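Local atomic coordinates of putative oxidoreductase (Gluconobacter oxydans, PDB entry 3WJ7), a protein that belongs to the short-chain dehydrogenase/reductase family and probably acts as a reductase using a nicotinamide dinucleotide coenzyme. Residues 71-83 against 109-123. Numbering follows the deposited sequence.
Sequences LAPALKGVKILFH and LMLAALEAGVEKIIY
L75 is the bump that helix 71-75 presses into helix 109-115. Its CD1 rests on CB of A112 at 3.5 Å. Its CD2 enters the hollow between A113 and V118, 3.7 Å from V118 CG2. L71 adds its CB against A112, one turn earlier. L75 lies over the small side chains of A112, A113 and A116; the helix axes cross at -51°. L81 fills the next hollow. With CG anti to the backbone N (chi1 170°), it sends CD2 in among L109, M110 and A113, meeting L109 CG at 3.9 Å. These pieces belong to a right-handed beta-alpha-beta crossover of the Rossmann fold: strand 78-83, helix 95-115, strand 120-124. Strands 80-83 and 120-123 run parallel. L81 N bonds to K120 O, and H83 N to I122 O at 2.9 Å. K79 O is gripped twice, by E119 N at 2.8 Å and K120 N at 3.2 Å. At H83, L109 CD2 sits over one imidazole face, 3.5 Å from the ring centroid, a CH-pi contact. M110 CE and the edge of Y123 (CE1) touch H83 CD2 about a right angle apart. T19 and T106 hydrogen-bond the H83 ring nitrogens, which should fix the ring's rotation.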
# COMPACT_ATOMS: atom_id res chain seq x y z
N LEU A 71 15.59 -18.14 14.53
CA LEU A 71 16.84 -17.95 13.81
C LEU A 71 18.06 -18.38 14.59
O LEU A 71 18.99 -18.93 13.99
CB LEU A 71 17.01 -16.49 13.37
CG LEU A 71 15.87 -15.90 12.55
CD1 LEU A 71 16.12 -14.44 12.32
CD2 LEU A 71 15.68 -16.62 11.24
N ALA A 72 18.09 -18.12 15.90
CA ALA A 72 19.23 -18.55 16.72
C ALA A 72 19.51 -20.08 16.60
O ALA A 72 20.66 -20.48 16.34
CB ALA A 72 19.06 -18.10 18.16
N PRO A 73 18.46 -20.93 16.75
CA PRO A 73 18.58 -22.37 16.51
C PRO A 73 19.21 -22.69 15.17
O PRO A 73 20.01 -23.61 15.07
CB PRO A 73 17.11 -22.83 16.47
CG PRO A 73 16.42 -21.90 17.39
CD PRO A 73 17.15 -20.58 17.33
N ALA A 74 18.82 -21.96 14.13
CA ALA A 74 19.33 -22.27 12.79
C ALA A 74 20.76 -21.81 12.62
O ALA A 74 21.45 -22.39 11.85
CB ALA A 74 18.49 -21.61 11.72
N LEU A 75 21.18 -20.77 13.33
CA LEU A 75 22.51 -20.25 13.22
C LEU A 75 23.48 -20.88 14.26
O LEU A 75 24.69 -20.60 14.25
CB LEU A 75 22.49 -18.72 13.37
CG LEU A 75 21.90 -17.82 12.28
CD1 LEU A 75 21.16 -16.62 12.88
CD2 LEU A 75 22.97 -17.38 11.30
N LYS A 76 22.98 -21.76 15.13
CA LYS A 76 23.92 -22.48 16.02
C LYS A 76 24.96 -23.29 15.23
O LYS A 76 24.62 -24.09 14.36
CB LYS A 76 23.14 -23.34 17.01
CG LYS A 76 23.99 -24.13 17.99
CD LYS A 76 23.08 -24.72 19.04
CE LYS A 76 23.62 -26.05 19.52
NZ LYS A 76 22.75 -26.54 20.62
N GLY A 77 26.24 -23.04 15.51
CA GLY A 77 27.37 -23.76 14.91
C GLY A 77 27.71 -23.33 13.50
O GLY A 77 28.45 -24.04 12.78
N VAL A 78 27.16 -22.18 13.07
CA VAL A 78 27.30 -21.69 11.67
C VAL A 78 28.47 -20.71 11.47
O VAL A 78 28.54 -19.69 12.12
CB VAL A 78 25.97 -21.04 11.18
CG1 VAL A 78 26.15 -20.33 9.84
CG2 VAL A 78 24.83 -22.07 11.14
N LYS A 79 29.38 -20.98 10.55
CA LYS A 79 30.52 -20.11 10.33
C LYS A 79 30.23 -19.05 9.25
O LYS A 79 30.75 -17.91 9.31
CB LYS A 79 31.73 -20.99 9.91
CG LYS A 79 32.95 -20.24 9.38
CD LYS A 79 34.01 -21.18 8.80
CE LYS A 79 35.38 -20.50 8.68
NZ LYS A 79 36.09 -20.90 7.42
N ILE A 80 29.44 -19.47 8.25
CA ILE A 80 29.20 -18.73 7.01
C ILE A 80 27.71 -18.74 6.63
O ILE A 80 27.02 -19.79 6.66
CB ILE A 80 29.98 -19.32 5.83
CG1 ILE A 80 31.51 -19.12 5.99
CG2 ILE A 80 29.55 -18.71 4.51
CD1 ILE A 80 32.27 -20.26 5.34
N LEU A 81 27.24 -17.55 6.29
CA LEU A 81 25.88 -17.32 5.93
C LEU A 81 25.81 -16.69 4.53
O LEU A 81 26.45 -15.66 4.24
CB LEU A 81 25.22 -16.42 6.95
CG LEU A 81 23.84 -15.93 6.50
CD1 LEU A 81 22.85 -17.10 6.38
CD2 LEU A 81 23.30 -14.87 7.44
N PHE A 82 25.04 -17.36 3.67
CA PHE A 82 24.56 -16.85 2.39
C PHE A 82 23.09 -16.47 2.54
O PHE A 82 22.24 -17.35 2.68
CB PHE A 82 24.70 -17.90 1.30
CG PHE A 82 26.09 -18.14 0.91
CD1 PHE A 82 26.62 -17.50 -0.20
CD2 PHE A 82 26.92 -18.97 1.67
CE1 PHE A 82 27.96 -17.72 -0.59
CE2 PHE A 82 28.24 -19.18 1.31
CZ PHE A 82 28.77 -18.57 0.17
N HIS A 83 22.79 -15.18 2.51
CA HIS A 83 21.40 -14.74 2.59
C HIS A 83 20.89 -14.52 1.19
O HIS A 83 21.24 -13.54 0.58
CB HIS A 83 21.26 -13.43 3.37
CG HIS A 83 19.84 -12.95 3.49
ND1 HIS A 83 18.76 -13.79 3.30
CD2 HIS A 83 19.33 -11.74 3.81
CE1 HIS A 83 17.65 -13.11 3.48
NE2 HIS A 83 17.97 -11.86 3.79
N LEU A 109 17.86 -11.29 10.38
CA LEU A 109 18.80 -12.29 10.03
C LEU A 109 20.22 -11.77 10.30
O LEU A 109 21.03 -12.47 10.95
CB LEU A 109 18.66 -12.69 8.56
CG LEU A 109 19.65 -13.79 8.17
CD1 LEU A 109 19.35 -15.06 8.97
CD2 LEU A 109 19.57 -14.07 6.68
N MET A 110 20.52 -10.57 9.81
CA MET A 110 21.84 -9.97 10.00
C MET A 110 22.22 -9.78 11.48
O MET A 110 23.32 -10.13 11.90
CB MET A 110 21.94 -8.64 9.24
CG MET A 110 21.89 -8.75 7.72
SD MET A 110 22.96 -9.96 6.89
CE MET A 110 21.78 -11.20 6.40
N LEU A 111 21.31 -9.23 12.28
CA LEU A 111 21.56 -9.09 13.69
C LEU A 111 21.72 -10.46 14.37
O LEU A 111 22.61 -10.62 15.20
CB LEU A 111 20.46 -8.29 14.35
CG LEU A 111 20.31 -6.78 14.07
CD1 LEU A 111 19.14 -6.21 14.89
CD2 LEU A 111 21.58 -6.02 14.40
N ALA A 112 20.90 -11.44 14.01
CA ALA A 112 21.01 -12.80 14.58
C ALA A 112 22.33 -13.48 14.28
O ALA A 112 22.91 -14.11 15.17
CB ALA A 112 19.84 -13.69 14.18
N ALA A 113 22.82 -13.33 13.05
CA ALA A 113 24.13 -13.92 12.63
C ALA A 113 25.30 -13.26 13.35
O ALA A 113 26.36 -13.88 13.63
CB ALA A 113 24.32 -13.76 11.14
N LEU A 114 25.11 -11.98 13.63
CA LEU A 114 26.06 -11.20 14.36
C LEU A 114 26.10 -11.75 15.77
O LEU A 114 27.17 -12.13 16.25
CB LEU A 114 25.60 -9.74 14.38
CG LEU A 114 26.54 -8.68 14.94
CD1 LEU A 114 27.85 -8.71 14.17
CD2 LEU A 114 25.91 -7.32 14.82
N GLU A 115 24.93 -11.82 16.40
CA GLU A 115 24.76 -12.41 17.71
C GLU A 115 25.27 -13.86 17.84
O GLU A 115 25.88 -14.20 18.85
CB GLU A 115 23.32 -12.29 18.17
CG GLU A 115 23.03 -10.90 18.68
CD GLU A 115 21.63 -10.36 18.34
OE1 GLU A 115 20.67 -11.16 18.19
OE2 GLU A 115 21.50 -9.11 18.21
N ALA A 116 25.05 -14.72 16.83
CA ALA A 116 25.55 -16.11 16.90
C ALA A 116 27.06 -16.19 16.64
O ALA A 116 27.67 -17.24 16.76
CB ALA A 116 24.80 -16.98 15.92
N GLY A 117 27.68 -15.07 16.28
CA GLY A 117 29.10 -15.06 15.98
C GLY A 117 29.48 -15.65 14.63
O GLY A 117 30.61 -16.08 14.48
N VAL A 118 28.56 -15.65 13.65
CA VAL A 118 28.91 -16.01 12.24
C VAL A 118 30.08 -15.17 11.77
O VAL A 118 30.10 -13.98 12.01
CB VAL A 118 27.69 -15.83 11.28
CG1 VAL A 118 28.14 -15.82 9.81
CG2 VAL A 118 26.63 -16.89 11.53
N GLU A 119 31.05 -15.79 11.10
CA GLU A 119 32.30 -15.11 10.75
C GLU A 119 32.18 -14.36 9.45
O GLU A 119 32.83 -13.33 9.27
CB GLU A 119 33.45 -16.13 10.58
CG GLU A 119 34.03 -16.67 11.88
CD GLU A 119 34.91 -17.91 11.69
OE1 GLU A 119 35.78 -17.91 10.78
OE2 GLU A 119 34.73 -18.89 12.46
N LYS A 120 31.43 -14.92 8.52
CA LYS A 120 31.27 -14.29 7.22
C LYS A 120 29.86 -14.43 6.64
O LYS A 120 29.25 -15.51 6.70
CB LYS A 120 32.33 -14.76 6.23
CG LYS A 120 32.63 -13.69 5.19
CD LYS A 120 33.94 -13.97 4.46
CE LYS A 120 35.12 -13.26 5.12
NZ LYS A 120 36.21 -13.19 4.13
N ILE A 121 29.35 -13.31 6.10
CA ILE A 121 28.01 -13.23 5.59
C ILE A 121 28.12 -12.78 4.16
O ILE A 121 28.82 -11.82 3.84
CB ILE A 121 27.18 -12.23 6.41
CG1 ILE A 121 26.98 -12.79 7.80
CG2 ILE A 121 25.80 -11.99 5.80
CD1 ILE A 121 26.58 -11.75 8.82
N ILE A 122 27.48 -13.50 3.26
CA ILE A 122 27.36 -13.01 1.91
C ILE A 122 25.91 -12.67 1.66
O ILE A 122 25.01 -13.54 1.77
CB ILE A 122 27.80 -14.04 0.91
CG1 ILE A 122 29.31 -14.25 1.04
CG2 ILE A 122 27.44 -13.65 -0.53
CD1 ILE A 122 29.52 -15.59 0.42
N TYR A 123 25.68 -11.40 1.36
CA TYR A 123 24.36 -10.91 1.16
C TYR A 123 24.04 -10.79 -0.32
O TYR A 123 24.75 -10.07 -1.08
CB TYR A 123 24.18 -9.57 1.84
CG TYR A 123 22.81 -9.02 1.56
CD1 TYR A 123 21.67 -9.75 1.89
CD2 TYR A 123 22.65 -7.83 0.88
CE1 TYR A 123 20.40 -9.27 1.62
CE2 TYR A 123 21.39 -7.34 0.61
CZ TYR A 123 20.28 -8.07 0.98
OH TYR A 123 19.06 -7.59 0.71